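Uncharacterized HDOD domain protein (Geobacter sulfurreducens, PDB 3HC1) is of unknown function but carries a two-iron HD-type metal centre, consistent with a relationship to metal-dependent phosphohydrolases. Local coordinates at residues R12-M20 and F189-L200; D42-A51 and V86-R95. All coordinates share one frame; numbering follows the deposited sequence.

The two contacts lie on opposite sides of the centre of this all-helical chain, their own centres about 35 Å apart and their nearest atoms about 19 Å apart, so neither touches the other. Along the sequence they are nested: interaction 1 ties helix 9-21, near the start of the chain, to helix 193-203, and interaction 2 joins residues 42-51 to the long helix 82-108 inside the loop so closed. They share no helix. Interaction 1 backs directly onto the di-iron site, since helix 193-203 begins with an iron ligand, His193. Interaction 2 lies away from the metals and packs helices in the earlier part of the HDOD sequence range.

Interaction 1 of 2, residues R12-M20 and F189-L200; sequences RLTLAREFM and FGTSHCEVGFAL. With FE (Fe (III) ion), chain B.
The Phe189 ring receives Phe19 over one face, with Phe19 CE1 3.7 Å from Phe189 CD1; the ring planes stand 44° apart, an oblique pairing of two flat apolar groups. Phe19 has its ring carbon CG trans to the main-chain nitrogen (chi1 -159°), which carries the ring toward Phe189, while Arg163 makes a cation-pi contact with it. Leu13 CD2 lies 3.5 Å from Phe198 CD2, oblique to the ring. At its edge, the Arg12 guanidinium grips one carboxylate oxygen side-on: NE and NH2 both donate to Glu195 OE2, at 2.9 and 3.0 Å, with the two planes nearly perpendicular. The other oxygen, Glu195 OE1, accepts from Ser192 N and OG. Ser192 OG also caps helix 193-203 by accepting from Cys194 N, completing a capping box with Glu195. The N-terminus of this helix presents His193, whose NE2 binds iron at 2.3 Å in the HD-type di-iron centre; Asp153, His217, His218 and Glu249 bind the same ion. Thr191, just before the cap, donates OG1 to Arg12 O at 2.7 Å, on the opposite face of that carbonyl from Ala16 N. Small Ala16 lets the helices approach to 8.4 Å between axes, its CB against Glu195 and Val196. Farther along, the flexible selenomethionine at Met20 lays SE on Ala199 CB, 3.5 Å away, and turns its methyl CE toward Leu200.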
loop_
_atom_site.group_PDB
_atom_site.type_symbol
_atom_site.label_atom_id
_atom_site.label_comp_id
_atom_site.label_asym_id
_atom_site.label_seq_id
_atom_site.Cartn_x
_atom_site.Cartn_y
_atom_site.Cartn_z
ATOM N N ARG A 12 9.118 18.490 -10.013
ATOM C CA ARG A 12 8.967 17.727 -8.765
ATOM C C ARG A 12 9.699 16.387 -8.824
ATOM O O ARG A 12 10.248 15.952 -7.816
ATOM C CB ARG A 12 7.473 17.533 -8.448
ATOM C CG ARG A 12 6.805 18.784 -7.885
ATOM C CD ARG A 12 5.431 19.001 -8.463
ATOM N NE ARG A 12 4.641 17.781 -8.392
ATOM C CZ ARG A 12 3.756 17.374 -9.306
ATOM N NH1 ARG A 12 3.513 18.088 -10.395
ATOM N NH2 ARG A 12 3.108 16.223 -9.126
ATOM N N LEU A 13 9.699 15.723 -9.989
ATOM C CA LEU A 13 10.430 14.448 -10.127
ATOM C C LEU A 13 11.937 14.694 -10.077
ATOM O O LEU A 13 12.633 13.969 -9.388
ATOM C CB LEU A 13 10.018 13.648 -11.379
ATOM C CG LEU A 13 8.659 12.950 -11.329
ATOM C CD1 LEU A 13 8.268 12.468 -12.727
ATOM C CD2 LEU A 13 8.659 11.776 -10.351
ATOM N N THR A 14 12.427 15.767 -10.729
ATOM C CA THR A 14 13.853 16.128 -10.639
ATOM C C THR A 14 14.246 16.407 -9.196
ATOM O O THR A 14 15.235 15.892 -8.711
ATOM C CB THR A 14 14.197 17.355 -11.544
ATOM O OG1 THR A 14 14.062 16.967 -12.909
ATOM C CG2 THR A 14 15.593 17.830 -11.317
ATOM N N LEU A 15 13.446 17.215 -8.503
ATOM C CA LEU A 15 13.707 17.523 -7.085
ATOM C C LEU A 15 13.688 16.235 -6.252
ATOM O O LEU A 15 14.521 16.061 -5.372
ATOM C CB LEU A 15 12.689 18.543 -6.547
ATOM C CG LEU A 15 12.883 19.984 -6.993
ATOM C CD1 LEU A 15 11.663 20.806 -6.577
ATOM C CD2 LEU A 15 14.212 20.564 -6.422
ATOM N N ALA A 16 12.736 15.346 -6.535
ATOM C CA ALA A 16 12.698 14.047 -5.861
ATOM C C ALA A 16 14.014 13.278 -6.081
ATOM O O ALA A 16 14.590 12.751 -5.105
ATOM C CB ALA A 16 11.447 13.173 -6.295
ATOM N N ARG A 17 14.499 13.209 -7.326
ATOM C CA ARG A 17 15.786 12.472 -7.541
ATOM C C ARG A 17 16.939 13.122 -6.807
ATOM O O ARG A 17 17.693 12.439 -6.133
ATOM C CB ARG A 17 16.112 12.232 -8.997
ATOM C CG ARG A 17 15.152 11.234 -9.614
ATOM C CD ARG A 17 15.522 10.989 -11.065
ATOM N NE ARG A 17 15.639 12.249 -11.801
ATOM C CZ ARG A 17 14.696 12.830 -12.542
ATOM N NH1 ARG A 17 13.488 12.302 -12.705
ATOM N NH2 ARG A 17 14.976 13.976 -13.141
ATOM N N GLU A 18 17.005 14.449 -6.808
ATOM C CA GLU A 18 18.072 15.135 -6.030
ATOM C C GLU A 18 17.945 14.882 -4.531
ATOM O O GLU A 18 18.949 14.701 -3.817
ATOM C CB GLU A 18 18.032 16.646 -6.267
ATOM C CG GLU A 18 18.081 17.072 -7.745
ATOM C CD GLU A 18 19.476 16.942 -8.391
ATOM O OE1 GLU A 18 20.436 16.508 -7.706
ATOM O OE2 GLU A 18 19.596 17.283 -9.593
ATOM N N PHE A 19 16.712 14.847 -4.039
ATOM C CA PHE A 19 16.457 14.507 -2.625
ATOM C C PHE A 19 17.014 13.096 -2.280
ATOM O O PHE A 19 17.445 12.853 -1.160
ATOM C CB PHE A 19 14.931 14.537 -2.362
ATOM C CG PHE A 19 14.536 14.710 -0.917
ATOM C CD1 PHE A 19 14.611 15.963 -0.303
ATOM C CD2 PHE A 19 14.005 13.661 -0.200
ATOM C CE1 PHE A 19 14.191 16.158 1.027
ATOM C CE2 PHE A 19 13.585 13.848 1.129
ATOM C CZ PHE A 19 13.685 15.107 1.733
HETATM N N MSE A 20 16.957 12.157 -3.216
HETATM C CA MSE A 20 17.531 10.831 -2.929
HETATM C C MSE A 20 19.094 10.769 -3.088
HETATM O O MSE A 20 19.770 10.079 -2.332
HETATM C CB MSE A 20 16.874 9.807 -3.797
HETATM C CG MSE A 20 15.513 9.510 -3.335
HETATM SE SE MSE A 20 14.610 8.566 -4.726
HETATM C CE MSE A 20 15.561 7.157 -5.024
ATOM N N PHE A 189 10.162 20.972 0.726
ATOM C CA PHE A 189 11.088 20.321 -0.214
ATOM C C PHE A 189 10.819 20.611 -1.699
ATOM O O PHE A 189 11.606 20.205 -2.531
ATOM C CB PHE A 189 11.043 18.816 -0.031
ATOM C CG PHE A 189 11.156 18.355 1.391
ATOM C CD1 PHE A 189 12.036 18.951 2.273
ATOM C CD2 PHE A 189 10.405 17.271 1.833
ATOM C CE1 PHE A 189 12.131 18.500 3.576
ATOM C CE2 PHE A 189 10.505 16.814 3.128
ATOM C CZ PHE A 189 11.376 17.437 4.000
ATOM N N GLY A 190 9.704 21.251 -2.053
ATOM C CA GLY A 190 9.283 21.360 -3.485
ATOM C C GLY A 190 8.915 20.070 -4.224
ATOM O O GLY A 190 8.777 20.051 -5.442
ATOM N N THR A 191 8.760 18.985 -3.487
ATOM C CA THR A 191 8.383 17.686 -4.046
ATOM C C THR A 191 7.741 16.923 -2.899
ATOM O O THR A 191 7.825 17.359 -1.756
ATOM C CB THR A 191 9.593 16.923 -4.642
ATOM O OG1 THR A 191 9.112 15.817 -5.419
ATOM C CG2 THR A 191 10.551 16.388 -3.559
ATOM N N SER A 192 7.104 15.781 -3.176
ATOM C CA SER A 192 6.493 14.990 -2.111
ATOM C C SER A 192 6.899 13.505 -2.137
ATOM O O SER A 192 7.624 13.040 -3.035
ATOM C CB SER A 192 4.971 15.127 -2.207
ATOM O OG SER A 192 4.431 14.114 -3.057
ATOM N N HIS A 193 6.385 12.755 -1.169
ATOM C CA HIS A 193 6.585 11.305 -1.124
ATOM C C HIS A 193 6.015 10.577 -2.351
ATOM O O HIS A 193 6.437 9.428 -2.618
ATOM C CB HIS A 193 6.010 10.676 0.146
ATOM C CG HIS A 193 4.520 10.733 0.223
ATOM N ND1 HIS A 193 3.831 11.907 0.475
ATOM C CD2 HIS A 193 3.585 9.782 0.017
ATOM C CE1 HIS A 193 2.537 11.653 0.468
ATOM N NE2 HIS A 193 2.362 10.367 0.218
ATOM N N CYS A 194 5.056 11.187 -3.052
ATOM C CA CYS A 194 4.574 10.676 -4.347
ATOM C C CYS A 194 5.705 10.596 -5.345
ATOM O O CYS A 194 5.977 9.557 -5.914
ATOM C CB CYS A 194 3.468 11.522 -4.912
ATOM S SG CYS A 194 1.978 11.573 -3.886
ATOM N N GLU A 195 6.426 11.683 -5.524
ATOM C CA GLU A 195 7.540 11.705 -6.463
ATOM C C GLU A 195 8.775 10.956 -6.012
ATOM O O GLU A 195 9.421 10.245 -6.805
ATOM C CB GLU A 195 7.884 13.169 -6.748
ATOM C CG GLU A 195 6.747 13.868 -7.441
ATOM C CD GLU A 195 5.764 14.542 -6.491
ATOM O OE1 GLU A 195 5.821 14.375 -5.262
ATOM O OE2 GLU A 195 4.930 15.249 -7.012
ATOM N N VAL A 196 9.110 11.102 -4.722
ATOM C CA VAL A 196 10.172 10.326 -4.150
ATOM C C VAL A 196 9.854 8.853 -4.243
ATOM O O VAL A 196 10.738 8.082 -4.578
ATOM C CB VAL A 196 10.458 10.722 -2.655
ATOM C CG1 VAL A 196 11.531 9.832 -1.956
ATOM C CG2 VAL A 196 10.954 12.171 -2.643
ATOM N N GLY A 197 8.617 8.459 -3.921
ATOM C CA GLY A 197 8.250 7.019 -3.959
ATOM C C GLY A 197 8.335 6.495 -5.381
ATOM O O GLY A 197 8.728 5.333 -5.632
ATOM N N PHE A 198 7.938 7.341 -6.310
ATOM C CA PHE A 198 8.021 6.969 -7.771
ATOM C C PHE A 198 9.480 6.722 -8.176
ATOM O O PHE A 198 9.813 5.671 -8.749
ATOM C CB PHE A 198 7.387 8.084 -8.602
ATOM C CG PHE A 198 7.435 7.858 -10.071
ATOM C CD1 PHE A 198 6.389 7.164 -10.714
ATOM C CD2 PHE A 198 8.511 8.341 -10.817
ATOM C CE1 PHE A 198 6.412 7.020 -12.095
ATOM C CE2 PHE A 198 8.575 8.145 -12.206
ATOM C CZ PHE A 198 7.523 7.470 -12.825
ATOM N N ALA A 199 10.347 7.674 -7.826
ATOM C CA ALA A 199 11.782 7.593 -8.139
ATOM C C ALA A 199 12.368 6.333 -7.524
ATOM O O ALA A 199 13.199 5.694 -8.115
ATOM C CB ALA A 199 12.537 8.799 -7.573
ATOM N N LEU A 200 11.925 5.995 -6.314
ATOM C CA LEU A 200 12.383 4.802 -5.601
ATOM C C LEU A 200 11.937 3.497 -6.212
ATOM O O LEU A 200 12.742 2.596 -6.490
ATOM C CB LEU A 200 12.022 4.871 -4.087
ATOM C CG LEU A 200 12.617 3.775 -3.180
ATOM C CD1 LEU A 200 14.141 3.695 -3.188
ATOM C CD2 LEU A 200 12.100 3.946 -1.769
HETATM FE FE FE B . 0.461 9.121 0.546
HETATM O O HOH W 1 -1.174 8.222 0.857
#

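Interaction 2 of 2, residues D42-A51 and V86-R95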
loop_
_atom_site.group_PDB
_atom_site.type_symbol
_atom_site.label_atom_id
_atom_site.label_comp_id
_atom_site.label_asym_id
_atom_site.label_seq_id
_atom_site.Cartn_x
_atom_site.Cartn_y
_atom_site.Cartn_z
ATOM N N ASP A 42 0.841 -13.976 -14.125
ATOM C CA ASP A 42 1.017 -15.333 -14.648
ATOM C C ASP A 42 0.114 -16.318 -13.852
ATOM O O ASP A 42 0.451 -16.693 -12.721
ATOM C CB ASP A 42 2.509 -15.737 -14.556
ATOM C CG ASP A 42 3.467 -14.575 -14.875
ATOM O OD1 ASP A 42 2.997 -13.421 -14.985
ATOM O OD2 ASP A 42 4.691 -14.803 -15.006
ATOM N N PRO A 43 -1.027 -16.752 -14.437
ATOM C CA PRO A 43 -1.849 -17.697 -13.652
ATOM C C PRO A 43 -1.248 -19.122 -13.466
ATOM O O PRO A 43 -1.650 -19.840 -12.542
ATOM C CB PRO A 43 -3.167 -17.775 -14.453
ATOM C CG PRO A 43 -2.937 -16.984 -15.759
ATOM C CD PRO A 43 -1.488 -16.662 -15.839
ATOM N N ASP A 44 -0.302 -19.513 -14.322
ATOM C CA ASP A 44 0.169 -20.907 -14.379
ATOM C C ASP A 44 1.564 -21.118 -13.808
ATOM O O ASP A 44 2.330 -21.914 -14.340
ATOM C CB ASP A 44 0.114 -21.427 -15.822
ATOM C CG ASP A 44 -1.220 -21.143 -16.487
ATOM O OD1 ASP A 44 -2.273 -21.430 -15.869
ATOM O OD2 ASP A 44 -1.215 -20.611 -17.618
ATOM N N VAL A 45 1.886 -20.424 -12.720
ATOM C CA VAL A 45 3.128 -20.694 -11.993
ATOM C C VAL A 45 2.875 -21.843 -10.985
ATOM O O VAL A 45 1.789 -21.952 -10.402
ATOM C CB VAL A 45 3.661 -19.431 -11.300
ATOM C CG1 VAL A 45 4.958 -19.727 -10.572
ATOM C CG2 VAL A 45 3.835 -18.305 -12.335
ATOM N N ALA A 46 3.869 -22.715 -10.822
ATOM C CA ALA A 46 3.774 -23.855 -9.920
ATOM C C ALA A 46 3.891 -23.384 -8.476
ATOM O O ALA A 46 4.866 -22.727 -8.106
ATOM C CB ALA A 46 4.866 -24.875 -10.234
ATOM N N ILE A 47 2.895 -23.734 -7.662
ATOM C CA ILE A 47 2.827 -23.261 -6.278
ATOM C C ILE A 47 4.066 -23.701 -5.487
ATOM O O ILE A 47 4.641 -22.916 -4.718
ATOM C CB ILE A 47 1.458 -23.651 -5.591
ATOM C CG1 ILE A 47 1.216 -22.826 -4.317
ATOM C CG2 ILE A 47 1.355 -25.156 -5.321
ATOM C CD1 ILE A 47 -0.214 -22.916 -3.807
ATOM N N ASP A 48 4.508 -24.936 -5.729
ATOM C CA ASP A 48 5.660 -25.492 -5.035
ATOM C C ASP A 48 6.940 -24.772 -5.363
ATOM O O ASP A 48 7.842 -24.749 -4.540
ATOM C CB ASP A 48 5.797 -26.985 -5.327
ATOM C CG ASP A 48 4.647 -27.771 -4.764
ATOM O OD1 ASP A 48 4.290 -27.523 -3.589
ATOM O OD2 ASP A 48 4.088 -28.608 -5.497
ATOM N N GLU A 49 7.016 -24.158 -6.539
ATOM C CA GLU A 49 8.168 -23.302 -6.858
ATOM C C GLU A 49 8.174 -22.099 -5.960
ATOM O O GLU A 49 9.221 -21.748 -5.408
ATOM C CB GLU A 49 8.162 -22.870 -8.312
ATOM C CG GLU A 49 8.394 -24.042 -9.242
ATOM C CD GLU A 49 8.122 -23.704 -10.674
ATOM O OE1 GLU A 49 8.005 -22.491 -10.988
ATOM O OE2 GLU A 49 8.025 -24.656 -11.479
ATOM N N VAL A 50 7.002 -21.489 -5.790
ATOM C CA VAL A 50 6.858 -20.333 -4.885
ATOM C C VAL A 50 7.195 -20.750 -3.430
ATOM O O VAL A 50 8.016 -20.105 -2.742
ATOM C CB VAL A 50 5.435 -19.730 -4.973
ATOM C CG1 VAL A 50 5.298 -18.513 -4.074
ATOM C CG2 VAL A 50 5.099 -19.383 -6.418
ATOM N N ALA A 51 6.563 -21.845 -2.992
ATOM C CA ALA A 51 6.797 -22.450 -1.684
ATOM C C ALA A 51 8.274 -22.713 -1.452
ATOM O O ALA A 51 8.810 -22.460 -0.365
ATOM C CB ALA A 51 6.019 -23.779 -1.569
ATOM N N VAL A 86 0.270 -23.630 1.764
ATOM C CA VAL A 86 0.205 -23.900 0.315
ATOM C C VAL A 86 -1.147 -24.510 -0.131
ATOM O O VAL A 86 -1.796 -24.036 -1.086
ATOM C CB VAL A 86 1.369 -24.800 -0.104
ATOM C CG1 VAL A 86 1.118 -25.469 -1.493
ATOM C CG2 VAL A 86 2.676 -23.991 -0.055
ATOM N N ILE A 87 -1.565 -25.533 0.606
ATOM C CA ILE A 87 -2.763 -26.293 0.288
ATOM C C ILE A 87 -3.960 -25.401 0.473
ATOM O O ILE A 87 -4.848 -25.410 -0.372
ATOM C CB ILE A 87 -2.913 -27.554 1.185
ATOM C CG1 ILE A 87 -1.805 -28.574 0.902
ATOM C CG2 ILE A 87 -4.252 -28.236 0.961
ATOM C CD1 ILE A 87 -1.742 -29.684 1.945
ATOM N N TYR A 88 -3.966 -24.614 1.550
ATOM C CA TYR A 88 -5.155 -23.869 1.937
ATOM C C TYR A 88 -5.268 -22.487 1.328
ATOM O O TYR A 88 -6.366 -22.079 0.988
ATOM C CB TYR A 88 -5.336 -23.861 3.472
ATOM C CG TYR A 88 -5.894 -25.210 3.961
ATOM C CD1 TYR A 88 -5.106 -26.369 3.923
ATOM C CD2 TYR A 88 -7.238 -25.340 4.376
ATOM C CE1 TYR A 88 -5.615 -27.595 4.335
ATOM C CE2 TYR A 88 -7.755 -26.570 4.794
ATOM C CZ TYR A 88 -6.935 -27.694 4.773
ATOM O OH TYR A 88 -7.408 -28.947 5.150
ATOM N N LEU A 89 -4.164 -21.776 1.140
ATOM C CA LEU A 89 -4.228 -20.418 0.573
ATOM C C LEU A 89 -4.346 -20.415 -0.947
ATOM O O LEU A 89 -5.017 -19.564 -1.516
ATOM C CB LEU A 89 -3.001 -19.594 0.973
ATOM C CG LEU A 89 -3.001 -18.791 2.284
ATOM C CD1 LEU A 89 -3.412 -19.598 3.499
ATOM C CD2 LEU A 89 -1.604 -18.178 2.515
ATOM N N GLY A 90 -3.682 -21.357 -1.606
ATOM C CA GLY A 90 -3.520 -21.307 -3.061
ATOM C C GLY A 90 -2.517 -20.234 -3.495
ATOM O O GLY A 90 -1.992 -19.458 -2.680
ATOM N N LEU A 91 -2.267 -20.200 -4.802
ATOM C CA LEU A 91 -1.137 -19.471 -5.387
ATOM C C LEU A 91 -1.211 -17.967 -5.100
ATOM O O LEU A 91 -0.235 -17.381 -4.641
ATOM C CB LEU A 91 -1.071 -19.726 -6.902
ATOM C CG LEU A 91 -0.082 -18.977 -7.809
ATOM C CD1 LEU A 91 1.368 -19.302 -7.452
ATOM C CD2 LEU A 91 -0.384 -19.278 -9.268
ATOM N N ASP A 92 -2.368 -17.354 -5.341
ATOM C CA ASP A 92 -2.475 -15.901 -5.159
ATOM C C ASP A 92 -2.335 -15.433 -3.700
ATOM O O ASP A 92 -1.530 -14.522 -3.410
ATOM C CB ASP A 92 -3.765 -15.366 -5.795
ATOM C CG ASP A 92 -3.785 -15.526 -7.302
ATOM O OD1 ASP A 92 -2.753 -15.909 -7.899
ATOM O OD2 ASP A 92 -4.848 -15.278 -7.892
ATOM N N LEU A 93 -3.092 -16.031 -2.780
ATOM C CA LEU A 93 -2.958 -15.666 -1.374
ATOM C C LEU A 93 -1.556 -16.017 -0.825
ATOM O O LEU A 93 -1.033 -15.312 0.055
ATOM C CB LEU A 93 -4.072 -16.252 -0.521
ATOM C CG LEU A 93 -5.478 -15.671 -0.756
ATOM C CD1 LEU A 93 -6.585 -16.520 -0.096
ATOM C CD2 LEU A 93 -5.563 -14.231 -0.286
ATOM N N LEU A 94 -0.926 -17.077 -1.341
ATOM C CA LEU A 94 0.445 -17.355 -0.915
ATOM C C LEU A 94 1.450 -16.250 -1.375
ATOM O O LEU A 94 2.269 -15.822 -0.570
ATOM C CB LEU A 94 0.926 -18.730 -1.345
ATOM C CG LEU A 94 2.306 -19.197 -0.833
ATOM C CD1 LEU A 94 2.318 -19.307 0.665
ATOM C CD2 LEU A 94 2.684 -20.531 -1.488
ATOM N N ARG A 95 1.404 -15.857 -2.646
ATOM C CA ARG A 95 2.196 -14.720 -3.175
ATOM C C ARG A 95 1.948 -13.480 -2.311
ATOM O O ARG A 95 2.870 -12.764 -1.947
ATOM C CB ARG A 95 1.828 -14.390 -4.626
ATOM C CG ARG A 95 2.368 -15.335 -5.764
ATOM C CD ARG A 95 1.477 -15.155 -7.032
ATOM N NE ARG A 95 2.113 -15.609 -8.255
ATOM C CZ ARG A 95 1.492 -15.851 -9.415
ATOM N NH1 ARG A 95 0.176 -15.684 -9.562
ATOM N NH2 ARG A 95 2.200 -16.289 -10.452
#
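Ile47 meets helix 86-95 as a knob in a hole formed by Val86, Gly90, Leu91 and Leu94. Its CD1 reaches deepest, 3.3 Å from Val86 O and 3.5 Å from Leu91 N, while CG1 rests on Leu94 CD2. With CG1 anti to the backbone N (chi1 -163°) and the chain extended beyond it, the branched residue sends one arm into the hole and keeps CG2 against Val86 CG1. The same CD1 methyl rests on the Gly90 backbone at its C atom; glycine suits this place through its positive phi (73°), at the kink where the N atoms of Leu91 and Asp92 lack bonds to the preceding turn. Around the knob, Val50 CG2 packs on Leu91 CD1 at 3.9 Å, their side chains crossing at about a right angle, and compact Ala51 sets CB 3.7 Å from Val86 CG2.

Beyond this apolar patch, Arg95 reaches the loop leading into helix 47-54. Its long chain runs extended from CG to NE, carrying NH2 to Asp42 O at 2.9 Å in a fairly straight bond that lies in both the carbonyl and guanidinium planes; NH1 adds a weak bond to the same oxygen. Val45 CG2 lies at the guanidinium edge and Leu91 CG beneath one face, while a weak, long salt bridge runs from NH1 to Asp92 OD1 on the same helix. A leucine in its place would probably leave Asp42 O without its charged donor and the loop before helix 47-54 freer to shift, with Asp92 losing at most a weak partner.

Farther out, Val64 of helix 58-69 touches Leu94, and Ile98 touches Val50. A single knob-into-hole contact, Ile47 in its four-residue hole, thus joins two steeply crossed helices of the all-helical HDOD fold, the axes of the two helical segments lying 80° apart, with the preceding loop tied on by Arg95.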